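Local structure of serine-rich secreted cell wall anchored (LPXTG-motif ) protein (Lactobacillus reuteri ATCC 53608, 5NXK) at residues G157-A162 / T184-W189; T219-K224 / K246-R251. The protein probably acts as an adhesin anchored to the bacterial cell wall, its beta-solenoid region serving interactions of a gut microbe with its host. One frame throughout, in Å; residues are numbered along the deposited sequence.

Contact 1. Residues G157-A162 / T184-W189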
loop_
_atom_site.group_PDB
_atom_site.type_symbol
_atom_site.label_atom_id
_atom_site.label_comp_id
_atom_site.label_asym_id
_atom_site.label_seq_id
_atom_site.Cartn_x
_atom_site.Cartn_y
_atom_site.Cartn_z
ATOM N N GLY A 157 -4.508 21.064 -0.538
ATOM C CA GLY A 157 -3.558 21.054 -1.633
ATOM C C GLY A 157 -3.241 19.636 -2.070
ATOM O O GLY A 157 -3.656 18.677 -1.413
ATOM N N ASP A 158 -2.511 19.512 -3.172
ATOM C CA ASP A 158 -2.166 18.211 -3.743
ATOM C C ASP A 158 -1.204 17.479 -2.837
ATOM O O ASP A 158 -0.276 18.084 -2.305
ATOM C CB ASP A 158 -1.524 18.364 -5.126
ATOM C CG ASP A 158 -2.503 18.819 -6.193
ATOM O OD1 ASP A 158 -3.725 18.834 -5.934
ATOM O OD2 ASP A 158 -2.040 19.153 -7.305
ATOM N N LYS A 159 -1.410 16.178 -2.672
ATOM C CA LYS A 159 -0.497 15.377 -1.865
ATOM C C LYS A 159 -0.067 14.158 -2.653
ATOM O O LYS A 159 -0.834 13.627 -3.444
ATOM C CB LYS A 159 -1.151 14.937 -0.541
ATOM C CG LYS A 159 -1.720 16.060 0.318
ATOM C CD LYS A 159 -0.633 16.971 0.882
ATOM C CE LYS A 159 -1.260 18.148 1.630
ATOM N NZ LYS A 159 -0.242 19.097 2.183
ATOM N N THR A 160 1.165 13.713 -2.422
ATOM C CA THR A 160 1.677 12.491 -3.025
ATOM C C THR A 160 1.657 11.401 -1.975
ATOM O O THR A 160 1.591 11.693 -0.778
ATOM C CB THR A 160 3.102 12.659 -3.542
ATOM O OG1 THR A 160 3.940 13.132 -2.475
ATOM C CG2 THR A 160 3.139 13.650 -4.700
ATOM N N THR A 161 1.715 10.148 -2.408
ATOM C CA THR A 161 1.656 9.052 -1.461
ATOM C C THR A 161 2.505 7.868 -1.889
ATOM O O THR A 161 2.696 7.644 -3.075
ATOM C CB THR A 161 0.186 8.577 -1.255
ATOM O OG1 THR A 161 0.144 7.562 -0.250
ATOM C CG2 THR A 161 -0.404 8.032 -2.569
ATOM N N ALA A 162 2.999 7.108 -0.913
ATOM C CA ALA A 162 3.770 5.888 -1.184
ATOM C C ALA A 162 2.882 4.713 -1.576
ATOM O O ALA A 162 3.291 3.851 -2.345
ATOM C CB ALA A 162 4.599 5.518 0.022
ATOM N N THR A 184 7.502 11.004 -0.440
ATOM C CA THR A 184 6.100 11.371 -0.626
ATOM C C THR A 184 5.444 11.917 0.643
ATOM O O THR A 184 5.958 11.727 1.751
ATOM C CB THR A 184 5.300 10.165 -1.166
ATOM O OG1 THR A 184 5.508 9.031 -0.316
ATOM C CG2 THR A 184 5.780 9.802 -2.593
ATOM N N ASP A 185 4.310 12.599 0.476
ATOM C CA ASP A 185 3.653 13.280 1.587
ATOM C C ASP A 185 2.913 12.330 2.510
ATOM O O ASP A 185 2.669 12.646 3.680
ATOM C CB ASP A 185 2.663 14.327 1.075
ATOM C CG ASP A 185 3.322 15.391 0.205
ATOM O OD1 ASP A 185 4.450 15.821 0.533
ATOM O OD2 ASP A 185 2.693 15.815 -0.789
ATOM N N ILE A 186 2.499 11.188 1.971
ATOM C CA ILE A 186 1.628 10.279 2.716
ATOM C C ILE A 186 2.196 8.856 2.623
ATOM O O ILE A 186 2.622 8.450 1.552
ATOM C CB ILE A 186 0.167 10.330 2.174
ATOM C CG1 ILE A 186 -0.364 11.770 2.210
ATOM C CG2 ILE A 186 -0.746 9.395 2.971
ATOM C CD1 ILE A 186 -1.727 11.930 1.543
ATOM N N ASP A 187 2.234 8.117 3.735
ATOM C CA ASP A 187 2.735 6.738 3.700
ATOM C C ASP A 187 1.681 5.774 3.136
ATOM O O ASP A 187 1.987 4.941 2.285
ATOM C CB ASP A 187 3.169 6.258 5.090
ATOM C CG ASP A 187 4.338 7.067 5.675
ATOM O OD1 ASP A 187 5.083 7.730 4.916
ATOM O OD2 ASP A 187 4.515 7.026 6.915
ATOM N N MET A 188 0.443 5.886 3.617
ATOM C CA MET A 188 -0.651 5.024 3.142
ATOM C C MET A 188 -1.876 5.875 2.878
ATOM O O MET A 188 -2.401 6.496 3.797
ATOM C CB MET A 188 -1.011 3.953 4.169
ATOM C CG MET A 188 0.068 2.920 4.448
ATOM S SD MET A 188 -0.476 1.808 5.779
ATOM C CE MET A 188 0.865 0.620 5.792
ATOM N N TRP A 189 -2.340 5.902 1.634
ATOM C CA TRP A 189 -3.529 6.658 1.298
ATOM C C TRP A 189 -4.571 5.694 0.755
ATOM O O TRP A 189 -4.403 5.138 -0.327
ATOM C CB TRP A 189 -3.227 7.748 0.257
ATOM C CG TRP A 189 -4.328 8.753 0.095
ATOM C CD1 TRP A 189 -5.560 8.722 0.683
ATOM C CD2 TRP A 189 -4.285 9.966 -0.675
ATOM N NE1 TRP A 189 -6.285 9.825 0.320
ATOM C CE2 TRP A 189 -5.526 10.606 -0.508
ATOM C CE3 TRP A 189 -3.318 10.565 -1.492
ATOM C CZ2 TRP A 189 -5.829 11.821 -1.130
ATOM C CZ3 TRP A 189 -3.620 11.772 -2.102
ATOM C CH2 TRP A 189 -4.862 12.387 -1.918
HETATM O O HOH W 1 2.763 17.705 -2.946
#
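T160 and D185 grip each other reciprocally, each side chain serving the other's backbone. The amide N-H of T160 donates a hydrogen bond to D185 OD2 (N to OD2 3.1 Å), meeting the oxygen on its anti side and 35° out of the carboxylate plane. In return D185 N donates to T160 OG1 over 3.0 Å; chi1 of 55° turns OG1 to the side on which D185 N lies. A water bridges D158 O and the same D185 OD2, so the carboxylate oxygen holds a main-chain N-H and a solvent proton together. K159 crosses D185 at about a right angle, its CB resting on I186 CD1 (3.7 Å) while NZ runs on to a salt bridge with E220. Farther along, A162 N bonds I186 O at 2.8 Å, nearly in line with the carbonyl. T161 stands across W189: its CG2 lies at the edge of the indole, near the ring plane, and I186 CD1 packs 3.6 Å above one face, toward the rim. W189 NE1 is taken by D226. The contact thus sets 157-162, whose strand 159-160 pairs antiparallel with 151-152, beside strand 186-191, an edge strand of a parallel sheet that continues into 221-226.

Contact 2. Residues T219-K224 / K246-R251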
loop_
_atom_site.group_PDB
_atom_site.type_symbol
_atom_site.label_atom_id
_atom_site.label_comp_id
_atom_site.label_asym_id
_atom_site.label_seq_id
_atom_site.Cartn_x
_atom_site.Cartn_y
_atom_site.Cartn_z
ATOM N N THR A 219 7.225 12.744 6.080
ATOM C CA THR A 219 5.820 12.476 5.791
ATOM C C THR A 219 4.882 13.448 6.502
ATOM O O THR A 219 5.099 13.783 7.662
ATOM C CB THR A 219 5.502 11.036 6.184
ATOM O OG1 THR A 219 6.254 10.151 5.342
ATOM C CG2 THR A 219 4.030 10.729 6.044
ATOM N N GLU A 220 3.847 13.914 5.806
ATOM C CA GLU A 220 2.838 14.754 6.456
ATOM C C GLU A 220 1.796 13.921 7.205
ATOM O O GLU A 220 1.498 14.210 8.354
ATOM C CB GLU A 220 2.157 15.662 5.433
ATOM C CG GLU A 220 3.119 16.639 4.776
ATOM C CD GLU A 220 2.419 17.642 3.883
ATOM O OE1 GLU A 220 2.258 18.804 4.310
ATOM O OE2 GLU A 220 2.023 17.270 2.760
ATOM N N TYR A 221 1.244 12.892 6.559
ATOM C CA TYR A 221 0.310 11.978 7.231
ATOM C C TYR A 221 0.777 10.543 7.040
ATOM O O TYR A 221 1.069 10.145 5.919
ATOM C CB TYR A 221 -1.115 12.070 6.680
ATOM C CG TYR A 221 -1.574 13.403 6.176
ATOM C CD1 TYR A 221 -1.470 14.543 6.951
ATOM C CD2 TYR A 221 -2.138 13.514 4.910
ATOM C CE1 TYR A 221 -1.906 15.765 6.479
ATOM C CE2 TYR A 221 -2.574 14.727 4.429
ATOM C CZ TYR A 221 -2.454 15.852 5.213
ATOM O OH TYR A 221 -2.894 17.067 4.733
ATOM N N ASN A 222 0.842 9.755 8.112
ATOM C CA ASN A 222 1.190 8.344 7.944
ATOM C C ASN A 222 0.072 7.588 7.210
ATOM O O ASN A 222 0.315 6.857 6.253
ATOM C CB ASN A 222 1.461 7.676 9.292
ATOM C CG ASN A 222 2.664 8.270 10.009
ATOM O OD1 ASN A 222 2.524 8.822 11.091
ATOM N ND2 ASN A 222 3.847 8.161 9.402
ATOM N N ILE A 223 -1.151 7.755 7.690
ATOM C CA ILE A 223 -2.297 7.053 7.132
ATOM C C ILE A 223 -3.420 8.041 6.849
ATOM O O ILE A 223 -3.862 8.769 7.729
ATOM C CB ILE A 223 -2.817 5.948 8.073
ATOM C CG1 ILE A 223 -1.714 4.932 8.395
ATOM C CG2 ILE A 223 -4.024 5.231 7.453
ATOM C CD1 ILE A 223 -2.155 3.881 9.439
ATOM N N LYS A 224 -3.851 8.089 5.600
ATOM C CA LYS A 224 -4.976 8.921 5.248
ATOM C C LYS A 224 -6.101 8.021 4.763
ATOM O O LYS A 224 -5.936 7.258 3.807
ATOM C CB LYS A 224 -4.600 9.964 4.185
ATOM C CG LYS A 224 -5.706 10.981 4.003
ATOM C CD LYS A 224 -5.444 12.029 2.934
ATOM C CE LYS A 224 -6.577 13.053 2.972
ATOM N NZ LYS A 224 -6.088 14.443 2.980
ATOM N N LYS A 246 4.889 14.625 10.185
ATOM C CA LYS A 246 4.909 16.048 10.531
ATOM C C LYS A 246 3.553 16.518 11.049
ATOM O O LYS A 246 3.488 17.254 12.032
ATOM C CB LYS A 246 5.333 16.906 9.332
ATOM C CG LYS A 246 6.731 16.616 8.803
ATOM C CD LYS A 246 7.007 17.452 7.551
ATOM C CE LYS A 246 8.378 17.172 6.974
ATOM N NZ LYS A 246 8.572 17.853 5.659
ATOM N N VAL A 247 2.472 16.105 10.388
ATOM C CA VAL A 247 1.160 16.676 10.696
ATOM C C VAL A 247 0.261 15.736 11.500
ATOM O O VAL A 247 0.015 15.989 12.672
ATOM C CB VAL A 247 0.421 17.097 9.418
ATOM C CG1 VAL A 247 -0.822 17.889 9.784
ATOM C CG2 VAL A 247 1.341 17.953 8.528
ATOM N N ASP A 248 -0.221 14.658 10.885
ATOM C CA ASP A 248 -1.110 13.712 11.581
ATOM C C ASP A 248 -0.611 12.283 11.399
ATOM O O ASP A 248 -0.001 11.973 10.388
ATOM C CB ASP A 248 -2.562 13.787 11.069
ATOM C CG ASP A 248 -3.117 15.212 11.007
ATOM O OD1 ASP A 248 -2.970 15.988 11.976
ATOM O OD2 ASP A 248 -3.764 15.531 9.988
ATOM N N ASN A 249 -0.868 11.400 12.360
ATOM C CA ASN A 249 -0.544 9.985 12.123
ATOM C C ASN A 249 -1.663 9.292 11.347
ATOM O O ASN A 249 -1.400 8.580 10.377
ATOM C CB ASN A 249 -0.278 9.247 13.428
ATOM C CG ASN A 249 0.817 9.887 14.238
ATOM O OD1 ASN A 249 0.585 10.350 15.357
ATOM N ND2 ASN A 249 2.018 9.937 13.675
ATOM N N VAL A 250 -2.911 9.510 11.768
ATOM C CA VAL A 250 -4.068 9.019 11.011
ATOM C C VAL A 250 -5.009 10.176 10.747
ATOM O O VAL A 250 -5.399 10.906 11.665
ATOM C CB VAL A 250 -4.847 7.895 11.732
ATOM C CG1 VAL A 250 -6.013 7.401 10.842
ATOM C CG2 VAL A 250 -3.918 6.745 12.097
ATOM N N ARG A 251 -5.369 10.346 9.482
ATOM C CA ARG A 251 -6.239 11.441 9.100
ATOM C C ARG A 251 -7.535 10.944 8.473
ATOM O O ARG A 251 -7.510 10.235 7.479
ATOM C CB ARG A 251 -5.513 12.349 8.127
ATOM C CG ARG A 251 -6.319 13.499 7.559
ATOM C CD ARG A 251 -5.335 14.650 7.512
ATOM N NE ARG A 251 -5.784 15.806 6.776
ATOM C CZ ARG A 251 -5.428 17.049 7.071
ATOM N NH1 ARG A 251 -4.639 17.302 8.117
ATOM N NH2 ARG A 251 -5.880 18.045 6.326
HETATM O O HOH W 2 -7.475 16.787 4.235
#
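R251 reaches across to Y221 on a neighbouring coil of the beta-solenoid, where parallel bridges Y221-D248, I223-V250 and K224-R251 stack one turn on the next. Followed outward, its CB lies 4.0 Å from I223 O, the carbonyl that also accepts R251 N. CG stands anti to the backbone N, and a bend at chi2 (141°) brings CD over the centre of the Y221 ring, a CH-pi contact of 3.8 Å from CD to the ring centroid. NE continues over the same face, 3.7 Å from Y221 CZ, with K224 NZ nearby as a like charge. CZ then sits under Y221 OH, which lies over the middle of the guanidinium; the two planes are only 20° apart. NH1 turns to D248 OD2 in a salt bridge, while NH2 shares a water with K224 NZ and forms another salt bridge with D156. The carboxylates of D248 and D156 probably offset the positive charge gathered with K224, and with the water they fix the rotation of the guanidinium over the tyrosine.

Where the chain turns a corner, N222 and N249 lie side by side, their amides nearly coplanar, forming one step of an asparagine ladder. N222 ND2 bonds D187 and S244 O; N249 ND2 donates to N222 OD1 at 2.9 Å, with an almost straight N-H...O angle of 177°.

Overall arrangement
The two contacts lie on the same side of the chain's centre, about 9 Å apart between centres, separated by the step that pairs 184-189 with 219-224. They follow one another in the chain, the first closing before the second opens, and meet because strands 186-191 and 221-226 are neighbours in the same parallel sheet. Two probable hydrogen bonds join them: D187 OD1 to T219 OG1 and D185 O to E220 N, each 2.7 Å. Packing adds to this, with W189 CD1 lying 3.5 Å from K224 O. Contact 2 has the parallel stacking expected of neighbouring solenoid coils, with three bridges and an extra residue, V247, at the start, whereas 157-162 joins 184-189 by a single bridge.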